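Local structure of UL37 (Suid herpesvirus 1, 4K70) at residues S143-L148 and E221-R226; Q158-L163 and D179-V184; V164-A169 and T437-A442; A329-L334 and V427-A432; T404-Y409 and P419-E424. The protein is an inner tegument protein of the virion thought to play an essential role in controlling viral trafficking, here represented by its N-terminal half. One frame throughout, in Å; residues are numbered along the deposited sequence.

Contact 1 (S143-L148 and E221-R226)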
# COMPACT_ATOMS: atom_id res chain seq x y z
N SER A 143 8.22 -11.01 -9.42
CA SER A 143 8.01 -12.32 -8.83
C SER A 143 8.94 -12.55 -7.66
O SER A 143 10.00 -11.93 -7.55
CB SER A 143 8.27 -13.40 -9.88
OG SER A 143 9.58 -13.29 -10.39
N ALA A 144 8.56 -13.48 -6.79
CA ALA A 144 9.43 -13.89 -5.70
C ALA A 144 10.76 -14.39 -6.28
O ALA A 144 11.82 -14.11 -5.73
CB ALA A 144 8.75 -14.96 -4.88
N ASP A 145 10.68 -15.11 -7.41
CA ASP A 145 11.88 -15.61 -8.09
C ASP A 145 12.82 -14.46 -8.44
O ASP A 145 14.03 -14.57 -8.25
CB ASP A 145 11.50 -16.39 -9.37
CG ASP A 145 10.82 -17.72 -9.09
OD1 ASP A 145 10.94 -18.24 -7.96
OD2 ASP A 145 10.18 -18.28 -10.01
N ASP A 146 12.27 -13.38 -8.96
CA ASP A 146 13.06 -12.20 -9.32
C ASP A 146 13.76 -11.58 -8.11
O ASP A 146 14.94 -11.22 -8.17
CB ASP A 146 12.18 -11.13 -9.97
CG ASP A 146 11.88 -11.42 -11.44
OD1 ASP A 146 12.69 -12.09 -12.12
OD2 ASP A 146 10.82 -10.95 -11.91
N VAL A 147 13.03 -11.43 -7.01
CA VAL A 147 13.59 -10.80 -5.81
C VAL A 147 14.69 -11.63 -5.17
O VAL A 147 15.68 -11.10 -4.69
CB VAL A 147 12.52 -10.53 -4.75
CG1 VAL A 147 13.18 -10.05 -3.46
CG2 VAL A 147 11.53 -9.50 -5.25
N LEU A 148 14.49 -12.94 -5.17
CA LEU A 148 15.49 -13.86 -4.63
C LEU A 148 16.81 -13.74 -5.38
O LEU A 148 17.89 -13.83 -4.79
CB LEU A 148 14.95 -15.29 -4.71
CG LEU A 148 15.83 -16.41 -4.16
CD1 LEU A 148 15.81 -16.41 -2.65
CD2 LEU A 148 15.32 -17.73 -4.69
N GLU A 221 6.94 -18.38 3.61
CA GLU A 221 6.20 -17.13 3.45
C GLU A 221 6.01 -16.79 1.98
O GLU A 221 5.00 -16.19 1.60
CB GLU A 221 6.94 -15.97 4.13
CG GLU A 221 7.27 -16.17 5.61
CD GLU A 221 6.21 -15.60 6.54
OE1 GLU A 221 5.08 -15.35 6.07
OE2 GLU A 221 6.50 -15.42 7.74
N PHE A 222 6.98 -17.15 1.16
CA PHE A 222 6.99 -16.65 -0.22
C PHE A 222 6.96 -17.66 -1.35
O PHE A 222 6.71 -17.28 -2.50
CB PHE A 222 8.18 -15.70 -0.40
CG PHE A 222 8.14 -14.51 0.52
CD1 PHE A 222 7.31 -13.44 0.24
CD2 PHE A 222 8.92 -14.47 1.66
CE1 PHE A 222 7.26 -12.35 1.08
CE2 PHE A 222 8.88 -13.37 2.50
CZ PHE A 222 8.05 -12.31 2.21
N PHE A 223 7.21 -18.93 -1.06
CA PHE A 223 7.28 -19.90 -2.15
C PHE A 223 6.31 -21.06 -2.00
O PHE A 223 5.94 -21.68 -2.99
CB PHE A 223 8.71 -20.40 -2.36
CG PHE A 223 9.62 -19.36 -2.94
CD1 PHE A 223 10.28 -18.46 -2.11
CD2 PHE A 223 9.81 -19.26 -4.32
CE1 PHE A 223 11.11 -17.49 -2.64
CE2 PHE A 223 10.64 -18.30 -4.86
CZ PHE A 223 11.30 -17.40 -4.02
N HIS A 224 5.88 -21.31 -0.77
CA HIS A 224 5.02 -22.44 -0.43
C HIS A 224 5.47 -23.72 -1.12
O HIS A 224 6.46 -24.33 -0.71
CB HIS A 224 3.55 -22.15 -0.75
CG HIS A 224 2.96 -21.06 0.09
ND1 HIS A 224 2.12 -21.32 1.16
CD2 HIS A 224 3.08 -19.71 0.03
CE1 HIS A 224 1.75 -20.17 1.71
NE2 HIS A 224 2.32 -19.18 1.05
N ASP A 225 4.76 -24.12 -2.17
CA ASP A 225 5.06 -25.38 -2.85
C ASP A 225 5.83 -25.19 -4.15
O ASP A 225 6.22 -26.16 -4.80
CB ASP A 225 3.77 -26.16 -3.13
CG ASP A 225 3.29 -26.92 -1.91
OD1 ASP A 225 4.13 -27.37 -1.11
OD2 ASP A 225 2.06 -27.06 -1.74
N ARG A 226 6.07 -23.94 -4.52
CA ARG A 226 6.82 -23.63 -5.73
C ARG A 226 8.31 -23.73 -5.49
O ARG A 226 8.87 -22.99 -4.68
CB ARG A 226 6.49 -22.22 -6.20
CG ARG A 226 5.04 -21.85 -6.03
CD ARG A 226 4.79 -20.44 -6.51
NE ARG A 226 3.47 -20.33 -7.10
CZ ARG A 226 2.38 -19.95 -6.44
NH1 ARG A 226 2.47 -19.61 -5.15
NH2 ARG A 226 1.22 -19.90 -7.06
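The ring of F223 is the meeting point of the segments 143-148 and 221-226, and A144, D145 and, one turn on, L148 gather round it. The first kind of interaction is CH-pi: A144 sets its methyl over one face of the ring, with CB 4.1 Å from the centroid of F223. The same methyl lies 3.6 Å from F223 CZ. Plain apolar packing adds L148, whose CD2 comes within 4.1 Å of F223 CZ. With its CG anti to the backbone N (chi1 -178°), L148 reaches that atom obliquely, apart from the A144 methyl.

Helix 144-149 packs in this way on the C-terminal end of helix 208-223 within an all-helical fold. Helix 208-223 has a wider pi-type turn at 221-223; H224 then takes up positive phi, and a type II' turn from F223 to R226 carries the chain away.

The polar interactions lie at the margin. D145 OD1 sits in the ring plane, 3.1 Å from F223 CE2 at the edge, with carboxylate and ring planes 23° apart; the same oxygen is hydrogen-bonded to N228. On the other side of A144 in sequence, S143 is the N-cap of its helix, its OG accepting from D146 N at 3.0 Å. L194 of helix 191-201 touches both A144 and F222, while L231 of helix 229-240 packs on F223.

Contact 2 (Q158-L163 and D179-V184)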
# COMPACT_ATOMS: atom_id res chain seq x y z
N GLN A 158 9.26 5.05 -1.37
CA GLN A 158 9.96 5.43 -2.58
C GLN A 158 9.20 5.01 -3.82
O GLN A 158 9.32 5.63 -4.89
CB GLN A 158 11.34 4.78 -2.59
CG GLN A 158 12.07 4.85 -3.92
CD GLN A 158 13.49 4.36 -3.80
OE1 GLN A 158 14.19 4.66 -2.82
NE2 GLN A 158 13.93 3.58 -4.78
N THR A 159 8.43 3.95 -3.69
CA THR A 159 7.82 3.35 -4.86
C THR A 159 6.83 4.27 -5.59
O THR A 159 6.88 4.38 -6.81
CB THR A 159 7.11 2.04 -4.51
OG1 THR A 159 7.98 1.23 -3.70
CG2 THR A 159 6.77 1.31 -5.79
N ALA A 160 5.93 4.91 -4.84
CA ALA A 160 4.88 5.73 -5.44
C ALA A 160 5.24 7.21 -5.44
O ALA A 160 4.41 8.05 -5.77
CB ALA A 160 3.55 5.52 -4.74
N ARG A 161 6.48 7.50 -5.05
CA ARG A 161 7.00 8.87 -4.95
C ARG A 161 6.69 9.76 -6.15
O ARG A 161 6.19 10.87 -5.98
CB ARG A 161 8.52 8.82 -4.73
CG ARG A 161 9.12 10.02 -4.05
CD ARG A 161 10.51 9.69 -3.50
NE ARG A 161 11.34 9.00 -4.49
CZ ARG A 161 12.23 9.60 -5.28
NH1 ARG A 161 12.41 10.91 -5.21
NH2 ARG A 161 12.94 8.89 -6.15
N ALA A 162 7.00 9.30 -7.36
CA ALA A 162 6.77 10.11 -8.56
C ALA A 162 5.28 10.42 -8.80
O ALA A 162 4.94 11.41 -9.44
CB ALA A 162 7.38 9.45 -9.81
N LEU A 163 4.42 9.57 -8.26
CA LEU A 163 2.99 9.63 -8.55
C LEU A 163 2.24 10.67 -7.73
O LEU A 163 1.12 11.03 -8.08
CB LEU A 163 2.36 8.23 -8.30
CG LEU A 163 2.95 7.09 -9.13
CD1 LEU A 163 2.28 5.72 -8.80
CD2 LEU A 163 2.84 7.40 -10.60
N ASP A 179 -6.95 4.96 -6.96
CA ASP A 179 -7.02 3.54 -7.31
C ASP A 179 -5.66 3.03 -7.77
O ASP A 179 -5.28 1.91 -7.45
CB ASP A 179 -8.06 3.29 -8.42
CG ASP A 179 -9.49 3.46 -7.94
OD1 ASP A 179 -9.72 3.41 -6.71
OD2 ASP A 179 -10.40 3.64 -8.79
N GLY A 180 -4.92 3.85 -8.52
CA GLY A 180 -3.62 3.45 -9.03
C GLY A 180 -2.60 3.29 -7.91
O GLY A 180 -1.74 2.40 -7.95
N LEU A 181 -2.66 4.18 -6.92
CA LEU A 181 -1.81 4.07 -5.73
C LEU A 181 -2.04 2.75 -4.98
O LEU A 181 -1.10 2.07 -4.55
CB LEU A 181 -2.07 5.23 -4.79
CG LEU A 181 -1.66 6.61 -5.33
CD1 LEU A 181 -2.02 7.71 -4.35
CD2 LEU A 181 -0.16 6.63 -5.64
N ARG A 182 -3.31 2.40 -4.81
CA ARG A 182 -3.67 1.10 -4.23
C ARG A 182 -3.06 -0.07 -4.99
O ARG A 182 -2.53 -1.01 -4.41
CB ARG A 182 -5.19 0.94 -4.19
CG ARG A 182 -5.68 -0.45 -3.75
CD ARG A 182 -7.19 -0.50 -3.80
NE ARG A 182 -7.72 -1.85 -3.99
CZ ARG A 182 -8.19 -2.63 -3.02
NH1 ARG A 182 -8.19 -2.20 -1.76
NH2 ARG A 182 -8.66 -3.84 -3.31
N TYR A 183 -3.12 0.01 -6.32
CA TYR A 183 -2.59 -1.02 -7.18
C TYR A 183 -1.08 -1.14 -7.06
O TYR A 183 -0.54 -2.25 -7.02
CB TYR A 183 -2.96 -0.74 -8.65
CG TYR A 183 -2.63 -1.87 -9.60
CD1 TYR A 183 -3.55 -2.90 -9.83
CD2 TYR A 183 -1.40 -1.92 -10.26
CE1 TYR A 183 -3.26 -3.94 -10.69
CE2 TYR A 183 -1.10 -2.96 -11.13
CZ TYR A 183 -2.04 -3.96 -11.34
OH TYR A 183 -1.75 -5.00 -12.21
N VAL A 184 -0.39 -0.00 -7.04
CA VAL A 184 1.06 -0.02 -6.97
C VAL A 184 1.54 -0.63 -5.66
O VAL A 184 2.46 -1.44 -5.65
CB VAL A 184 1.65 1.40 -7.10
CG1 VAL A 184 3.14 1.39 -6.79
CG2 VAL A 184 1.41 1.93 -8.51
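L163 and V184 form the close-packed heart of a contact made wholly by hydrocarbon, with no hydrogen bond crossing between 158-163 and 179-184. L163 CD1 lies 3.9 Å from V184 CG2, the two side chains meeting at a slant. L181 fills in beside them: its CD2 is 4.0 Å from L163 CB and also 4.0 Å from A160 CB, so a single methyl rests between two residues of the other segment. L163 and L181 run past one another in opposite directions, with L181 CD2 against the stem of L163. V184 divides its two methyls between two partners. CG1, placed anti to the backbone N (chi1 171°), goes to T159 CG2 at 3.8 Å, leaving CG2 for the leucine.

This is the packing of an irregular connection on a regular helix. Segment 158-163 leaves the weakly bonded helix 156-159, turns at A160 and enters a 3-10 stretch, in which L163 N bonds to A160 O at 2.9 Å. T159, A160 and L163 all point toward helix 175-188. F134 and A133 of helix 120-137 extend the buried part, the former against V184 and the latter against L163.

The outer side is looser and polar. Q158 and R161 are exposed and stand clear of the contact, and R182, on the other segment, carries its guanidinium to a salt bridge with D393. D179, a residue of a calcium-binding site with no calcium bound to this chain in the model, likewise takes no part.

Contact 3 (V164-A169 and T437-A442)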
# COMPACT_ATOMS: atom_id res chain seq x y z
N VAL A 164 2.84 11.12 -6.62
CA VAL A 164 2.20 12.10 -5.74
C VAL A 164 3.05 13.37 -5.55
O VAL A 164 2.89 14.11 -4.57
CB VAL A 164 1.78 11.50 -4.38
CG1 VAL A 164 0.83 10.26 -4.59
CG2 VAL A 164 2.99 11.09 -3.55
N GLN A 165 3.98 13.61 -6.47
CA GLN A 165 4.76 14.85 -6.46
C GLN A 165 3.88 16.05 -6.79
O GLN A 165 2.83 15.90 -7.40
CB GLN A 165 5.92 14.77 -7.45
CG GLN A 165 5.50 14.60 -8.92
CD GLN A 165 6.69 14.48 -9.83
OE1 GLN A 165 7.40 15.46 -10.08
NE2 GLN A 165 6.95 13.27 -10.31
N PRO A 166 4.31 17.26 -6.38
CA PRO A 166 3.48 18.47 -6.50
C PRO A 166 3.02 18.77 -7.94
O PRO A 166 1.92 19.29 -8.11
CB PRO A 166 4.41 19.58 -5.99
CG PRO A 166 5.32 18.87 -5.00
CD PRO A 166 5.56 17.51 -5.65
N ARG A 167 3.82 18.46 -8.94
CA ARG A 167 3.37 18.73 -10.31
C ARG A 167 2.11 17.93 -10.65
O ARG A 167 1.36 18.30 -11.57
CB ARG A 167 4.48 18.46 -11.32
CG ARG A 167 4.74 17.01 -11.57
CD ARG A 167 5.97 16.80 -12.46
NE ARG A 167 6.07 17.78 -13.54
CZ ARG A 167 5.27 17.83 -14.60
NH1 ARG A 167 4.29 16.95 -14.72
NH2 ARG A 167 5.46 18.76 -15.53
N PHE A 168 1.86 16.87 -9.89
CA PHE A 168 0.63 16.08 -10.07
C PHE A 168 -0.42 16.40 -9.02
O PHE A 168 -1.37 15.64 -8.84
CB PHE A 168 0.94 14.59 -10.06
CG PHE A 168 1.79 14.15 -11.21
CD1 PHE A 168 1.59 14.69 -12.47
CD2 PHE A 168 2.82 13.23 -11.02
CE1 PHE A 168 2.38 14.30 -13.55
CE2 PHE A 168 3.61 12.83 -12.09
CZ PHE A 168 3.39 13.37 -13.35
N ALA A 169 -0.24 17.50 -8.30
CA ALA A 169 -1.20 17.90 -7.27
C ALA A 169 -2.64 18.03 -7.77
O ALA A 169 -3.57 17.65 -7.06
CB ALA A 169 -0.75 19.18 -6.56
N THR A 437 -1.99 15.51 1.63
CA THR A 437 -3.34 16.01 1.41
C THR A 437 -3.37 17.50 1.10
O THR A 437 -4.41 18.05 0.74
CB THR A 437 -4.25 15.74 2.62
OG1 THR A 437 -3.58 16.17 3.81
CG2 THR A 437 -4.59 14.26 2.74
N GLU A 438 -2.23 18.16 1.26
CA GLU A 438 -2.15 19.56 0.86
C GLU A 438 -2.42 19.69 -0.65
O GLU A 438 -2.77 20.76 -1.13
CB GLU A 438 -0.80 20.16 1.24
CG GLU A 438 0.42 19.47 0.63
CD GLU A 438 0.94 18.31 1.47
OE1 GLU A 438 0.22 17.84 2.38
OE2 GLU A 438 2.09 17.87 1.22
N HIS A 439 -2.26 18.59 -1.39
CA HIS A 439 -2.55 18.58 -2.83
C HIS A 439 -4.02 18.85 -3.10
O HIS A 439 -4.38 19.38 -4.14
CB HIS A 439 -2.21 17.21 -3.44
CG HIS A 439 -0.74 16.94 -3.56
ND1 HIS A 439 0.22 17.90 -3.36
CD2 HIS A 439 -0.08 15.80 -3.88
CE1 HIS A 439 1.42 17.38 -3.54
NE2 HIS A 439 1.26 16.10 -3.86
N VAL A 440 -4.87 18.43 -2.17
CA VAL A 440 -6.30 18.60 -2.36
C VAL A 440 -6.58 20.09 -2.40
O VAL A 440 -7.26 20.57 -3.29
CB VAL A 440 -7.10 17.90 -1.25
CG1 VAL A 440 -8.60 18.08 -1.46
CG2 VAL A 440 -6.74 16.41 -1.20
N GLY A 441 -6.00 20.83 -1.45
CA GLY A 441 -6.11 22.27 -1.43
C GLY A 441 -5.53 22.94 -2.66
O GLY A 441 -6.15 23.85 -3.21
N ALA A 442 -4.35 22.51 -3.09
CA ALA A 442 -3.74 23.02 -4.31
C ALA A 442 -4.63 22.80 -5.54
O ALA A 442 -4.71 23.66 -6.44
CB ALA A 442 -2.38 22.36 -4.54
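H439 reaches across to a carbonyl of segment 164-169, pinning a loop to the first turn of a distant helix in this all-helical protein. The histidine lies near the N-terminal end of helix 438-458, and the loop, which joins helix 156-159 to helix 175-188, approaches it with V164, P166 and A169. T437, preceding that first turn, faces W481 of helix 464-481. At H439 the CG lies anti to the carbonyl carbon (chi1 -72°), which extends the imidazole toward the loop. NE2 donates to V164 O at 2.7 Å, with an N-H...O angle of 163°. The oxygen lies in the ring plane, but the ring nitrogen stands 42° above the plane of the V164 carbonyl, away from its lone-pair directions. The donation places the proton on NE2. A169 covers one face of the ring, its CB 3.9 Å from the centroid of H439 in a CH-pi contact, and P166 CA approaches CE1 obliquely. Y172 adds an edge-to-face contact with the imidazole. V440 turns its side chain away from the loop, toward W481. One turn beyond the histidine, A442 CB closes against A169 CB at 4.1 Å.

Contact 4 (A329-L334 and V427-A432)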
# COMPACT_ATOMS: atom_id res chain seq x y z
N ALA A 329 12.47 2.67 18.01
CA ALA A 329 13.14 3.86 17.48
C ALA A 329 12.79 4.15 16.02
O ALA A 329 13.12 5.22 15.50
CB ALA A 329 14.63 3.70 17.61
N SER A 330 12.14 3.20 15.37
CA SER A 330 11.84 3.29 13.93
C SER A 330 10.76 4.32 13.64
O SER A 330 9.71 4.33 14.29
CB SER A 330 11.38 1.92 13.40
OG SER A 330 12.41 0.95 13.47
N ALA A 331 11.00 5.17 12.65
CA ALA A 331 10.03 6.19 12.28
C ALA A 331 9.55 6.04 10.84
O ALA A 331 8.96 6.96 10.28
CB ALA A 331 10.61 7.61 12.51
N SER A 332 9.82 4.90 10.22
CA SER A 332 9.35 4.66 8.86
C SER A 332 9.13 3.18 8.70
O SER A 332 9.63 2.41 9.50
CB SER A 332 10.38 5.14 7.83
OG SER A 332 11.55 4.32 7.85
N PRO A 333 8.39 2.79 7.65
CA PRO A 333 8.15 1.38 7.33
C PRO A 333 9.44 0.63 7.11
O PRO A 333 9.56 -0.48 7.59
CB PRO A 333 7.37 1.45 6.02
CG PRO A 333 6.73 2.80 6.03
CD PRO A 333 7.63 3.71 6.78
N LEU A 334 10.39 1.21 6.38
CA LEU A 334 11.61 0.47 6.06
C LEU A 334 12.35 0.16 7.35
O LEU A 334 12.77 -0.97 7.58
CB LEU A 334 12.52 1.25 5.11
CG LEU A 334 13.89 0.58 4.91
CD1 LEU A 334 13.75 -0.88 4.46
CD2 LEU A 334 14.74 1.36 3.92
N VAL A 427 2.92 1.78 16.82
CA VAL A 427 2.54 1.58 15.42
C VAL A 427 2.42 2.89 14.65
O VAL A 427 2.90 3.02 13.52
CB VAL A 427 1.25 0.76 15.29
CG1 VAL A 427 0.77 0.75 13.83
CG2 VAL A 427 1.47 -0.67 15.81
N ARG A 428 1.76 3.88 15.25
CA ARG A 428 1.59 5.16 14.57
C ARG A 428 2.91 5.86 14.28
O ARG A 428 3.01 6.62 13.32
CB ARG A 428 0.63 6.09 15.32
CG ARG A 428 1.15 6.68 16.63
CD ARG A 428 0.06 7.54 17.27
NE ARG A 428 0.49 8.15 18.53
CZ ARG A 428 -0.31 8.81 19.35
NH1 ARG A 428 -1.60 8.94 19.06
NH2 ARG A 428 0.17 9.33 20.47
N HIS A 429 3.92 5.59 15.10
CA HIS A 429 5.20 6.28 14.97
C HIS A 429 5.90 5.94 13.65
O HIS A 429 6.62 6.76 13.08
CB HIS A 429 6.11 5.98 16.16
CG HIS A 429 7.24 6.97 16.31
ND1 HIS A 429 7.03 8.28 16.69
CD2 HIS A 429 8.57 6.84 16.08
CE1 HIS A 429 8.19 8.92 16.70
NE2 HIS A 429 9.14 8.07 16.34
N CYS A 430 5.69 4.73 13.17
CA CYS A 430 6.43 4.27 12.00
C CYS A 430 5.52 4.00 10.80
O CYS A 430 5.96 4.13 9.66
CB CYS A 430 7.29 3.05 12.34
SG CYS A 430 6.37 1.65 13.14
N MET A 431 4.25 3.68 11.06
CA MET A 431 3.34 3.24 10.00
C MET A 431 2.17 4.18 9.70
O MET A 431 1.39 3.90 8.78
CB MET A 431 2.81 1.83 10.29
CG MET A 431 3.88 0.78 10.47
SD MET A 431 4.89 0.54 8.99
CE MET A 431 3.79 -0.32 7.85
N ALA A 432 2.03 5.26 10.47
CA ALA A 432 0.92 6.19 10.26
C ALA A 432 0.91 6.66 8.81
O ALA A 432 1.97 6.87 8.22
CB ALA A 432 1.02 7.39 11.20
O HOH W 1 11.75 8.12 16.17
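H429 and S330 meet edge-on: the imidazole presents CD2 to S330 O at 3.3 Å, the oxygen lying near the ring plane. The ring reaches this spot because CG is anti to the backbone N (chi1 -162°), which swings it out from helix 422-431 toward the incoming loop. A water completes the arrangement at the same rim. It lies in the ring plane, 2.6 Å from H429 NE2, and donates to A329 O, bridging the two segments where no direct hydrogen bond does.

C430 holds the middle, where the backbones come closest. Its CB is 3.4 Å from S330 O, and its carbonyl oxygen faces P333, 3.4 Å from CD; the proline N has no hydrogen to offer. The A331 CA also leans on H429 O through a CA-H...O contact of 3.5 Å. At the far end M431 bends at both chi2 and chi3 (-62° and -73°), which curls SD back over P333, 3.8 Å from its CA and 4.0 Å from its CB, with the two side chains at a slant.

The loop thus runs past the C-terminal turn of helix 422-431 just before its own helix starts, S332 being the N-cap of helix 333-342. V336 of that helix touches C430 and M431, helix 366-385 flanks M431 through V381 and L384, and P156 and E157 of helix 156-159 close on P333.

Contact 5 (T404-Y409 and P419-E424)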
# COMPACT_ATOMS: atom_id res chain seq x y z
N THR A 404 -8.76 -2.27 15.52
CA THR A 404 -8.75 -3.60 16.14
C THR A 404 -7.80 -3.67 17.33
O THR A 404 -7.80 -4.65 18.07
CB THR A 404 -8.32 -4.72 15.16
OG1 THR A 404 -6.94 -4.54 14.80
CG2 THR A 404 -9.19 -4.71 13.89
N LEU A 405 -6.98 -2.64 17.51
CA LEU A 405 -5.92 -2.70 18.51
C LEU A 405 -6.48 -2.75 19.94
O LEU A 405 -5.98 -3.49 20.80
CB LEU A 405 -4.94 -1.53 18.34
CG LEU A 405 -4.22 -1.51 16.99
CD1 LEU A 405 -3.15 -0.41 16.93
CD2 LEU A 405 -3.60 -2.87 16.67
N GLU A 406 -7.53 -1.98 20.19
CA GLU A 406 -8.08 -1.90 21.54
C GLU A 406 -8.78 -3.19 21.94
O GLU A 406 -8.51 -3.73 23.02
CB GLU A 406 -9.01 -0.68 21.67
CG GLU A 406 -9.87 -0.68 22.91
CD GLU A 406 -9.07 -0.73 24.18
OE1 GLU A 406 -7.98 -0.09 24.21
OE2 GLU A 406 -9.52 -1.40 25.15
N PRO A 407 -9.67 -3.71 21.09
CA PRO A 407 -10.27 -5.00 21.46
C PRO A 407 -9.26 -6.16 21.53
O PRO A 407 -9.43 -7.05 22.35
CB PRO A 407 -11.32 -5.24 20.37
CG PRO A 407 -11.02 -4.25 19.29
CD PRO A 407 -10.34 -3.10 19.93
N LEU A 408 -8.21 -6.14 20.70
CA LEU A 408 -7.16 -7.15 20.78
C LEU A 408 -6.22 -7.02 22.00
O LEU A 408 -5.88 -8.01 22.65
CB LEU A 408 -6.32 -7.16 19.50
CG LEU A 408 -6.87 -7.88 18.27
CD1 LEU A 408 -5.96 -7.64 17.08
CD2 LEU A 408 -7.00 -9.37 18.55
N TYR A 409 -5.80 -5.80 22.31
CA TYR A 409 -4.67 -5.62 23.22
C TYR A 409 -4.92 -4.76 24.43
O TYR A 409 -4.05 -4.65 25.30
CB TYR A 409 -3.46 -5.09 22.46
CG TYR A 409 -3.11 -5.96 21.29
CD1 TYR A 409 -2.67 -7.26 21.48
CD2 TYR A 409 -3.23 -5.48 19.99
CE1 TYR A 409 -2.35 -8.06 20.42
CE2 TYR A 409 -2.91 -6.28 18.91
CZ TYR A 409 -2.48 -7.57 19.13
OH TYR A 409 -2.16 -8.37 18.07
N PRO A 419 2.21 1.86 28.32
CA PRO A 419 1.11 2.68 28.83
C PRO A 419 -0.17 2.47 28.01
O PRO A 419 -0.17 1.76 26.99
CB PRO A 419 1.62 4.12 28.65
CG PRO A 419 2.61 4.03 27.55
CD PRO A 419 3.26 2.67 27.66
N GLU A 420 -1.26 3.06 28.49
CA GLU A 420 -2.51 3.10 27.75
C GLU A 420 -2.29 3.48 26.28
O GLU A 420 -1.61 4.46 25.99
CB GLU A 420 -3.44 4.13 28.41
CG GLU A 420 -4.83 4.22 27.83
CD GLU A 420 -5.72 3.07 28.26
OE1 GLU A 420 -5.27 2.23 29.07
OE2 GLU A 420 -6.88 3.02 27.79
N LYS A 421 -2.83 2.68 25.36
CA LYS A 421 -2.71 2.91 23.92
C LYS A 421 -1.29 2.70 23.40
O LYS A 421 -0.96 3.14 22.29
CB LYS A 421 -3.18 4.33 23.55
CG LYS A 421 -4.61 4.64 23.97
CD LYS A 421 -5.61 3.97 23.05
CE LYS A 421 -6.69 3.25 23.84
NZ LYS A 421 -8.04 3.47 23.24
N GLY A 422 -0.46 2.04 24.19
CA GLY A 422 0.95 1.86 23.84
C GLY A 422 1.22 1.14 22.52
O GLY A 422 2.21 1.44 21.85
N VAL A 423 0.39 0.19 22.14
CA VAL A 423 0.58 -0.50 20.86
C VAL A 423 0.32 0.44 19.71
O VAL A 423 1.12 0.52 18.76
CB VAL A 423 -0.36 -1.72 20.72
CG1 VAL A 423 -0.19 -2.34 19.32
CG2 VAL A 423 -0.07 -2.73 21.80
N GLU A 424 -0.79 1.17 19.78
CA GLU A 424 -1.10 2.12 18.72
C GLU A 424 -0.05 3.24 18.68
O GLU A 424 0.29 3.75 17.61
CB GLU A 424 -2.48 2.74 18.93
CG GLU A 424 -2.86 3.70 17.79
CD GLU A 424 -4.28 4.22 17.87
OE1 GLU A 424 -4.98 3.92 18.86
OE2 GLU A 424 -4.69 4.94 16.94
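L405 and V423 carry the apolar side of the contact between 404-409 and 419-424. L405 CD1 is 4.3 Å from V423 CG1, but the same methyl fits more closely against the root of E424, 3.7 Å from E424 CA and 3.8 Å from E424 CB. The side chains of L405 and E424 cross at about a right angle, so the leucine touches the base of the glutamate and not its carboxylate. One turn further on, Y409 CB meets V423 CG2 at 4.2 Å. V423 places CG1 anti to the backbone N (chi1 176°) and CG2 beside it, a choice that turns one methyl to each of two residues, L405 and Y409, of the short helix 405-409.

The charged interaction lies apart, on the exposed side. E406 bends at chi2 (59°) and K421 at each torsion from chi2 to chi4, and the two meet crosswise in a salt bridge that is long, E406 OE1 to K421 NZ being 3.7 Å. OE1 is about as near the aliphatic part of the lysine, at 3.6 Å from K421 CE. E406 OE1 also stands 4.9 Å from E420 OE2, a like-charge closeness the lysine may ease.

Backbone bonding shapes the second segment: a type II turn from P419 to G422, closed by G422 N to P419 O at 2.8 Å, leads into helix 422-431 with K421 as its N-cap residue. The two segments form a compact helix-loop-helix unit seated on helix 366-385, where V376 touches both Y409 and V423, V380 touches L405, and the hydroxyl of Y409 bonds to E354 of helix 347-358.

In the fold
Contacts 2 and 3 are neighbours, their centres 14 Å apart: L163 runs directly into V164, A162 O touches F168 CD2, and L181 CD1 packs on V164 CG1. Contacts 4 and 5 share helix 422-431, one at each end, with centres 16 Å apart, and contact 5 is nested inside the loop that contact 4 closes. Contact 3 spans both of these in sequence and crosses contact 1, about 36 Å away between centres on the opposite side of the chain's centre. The calcium site of R383, D386 and D387 lies among them: between side chains, L405 is about 5 Å from R383, M431 about 8 Å from D387, F222 about 9 Å from D386 and L181 about 10 Å from D387.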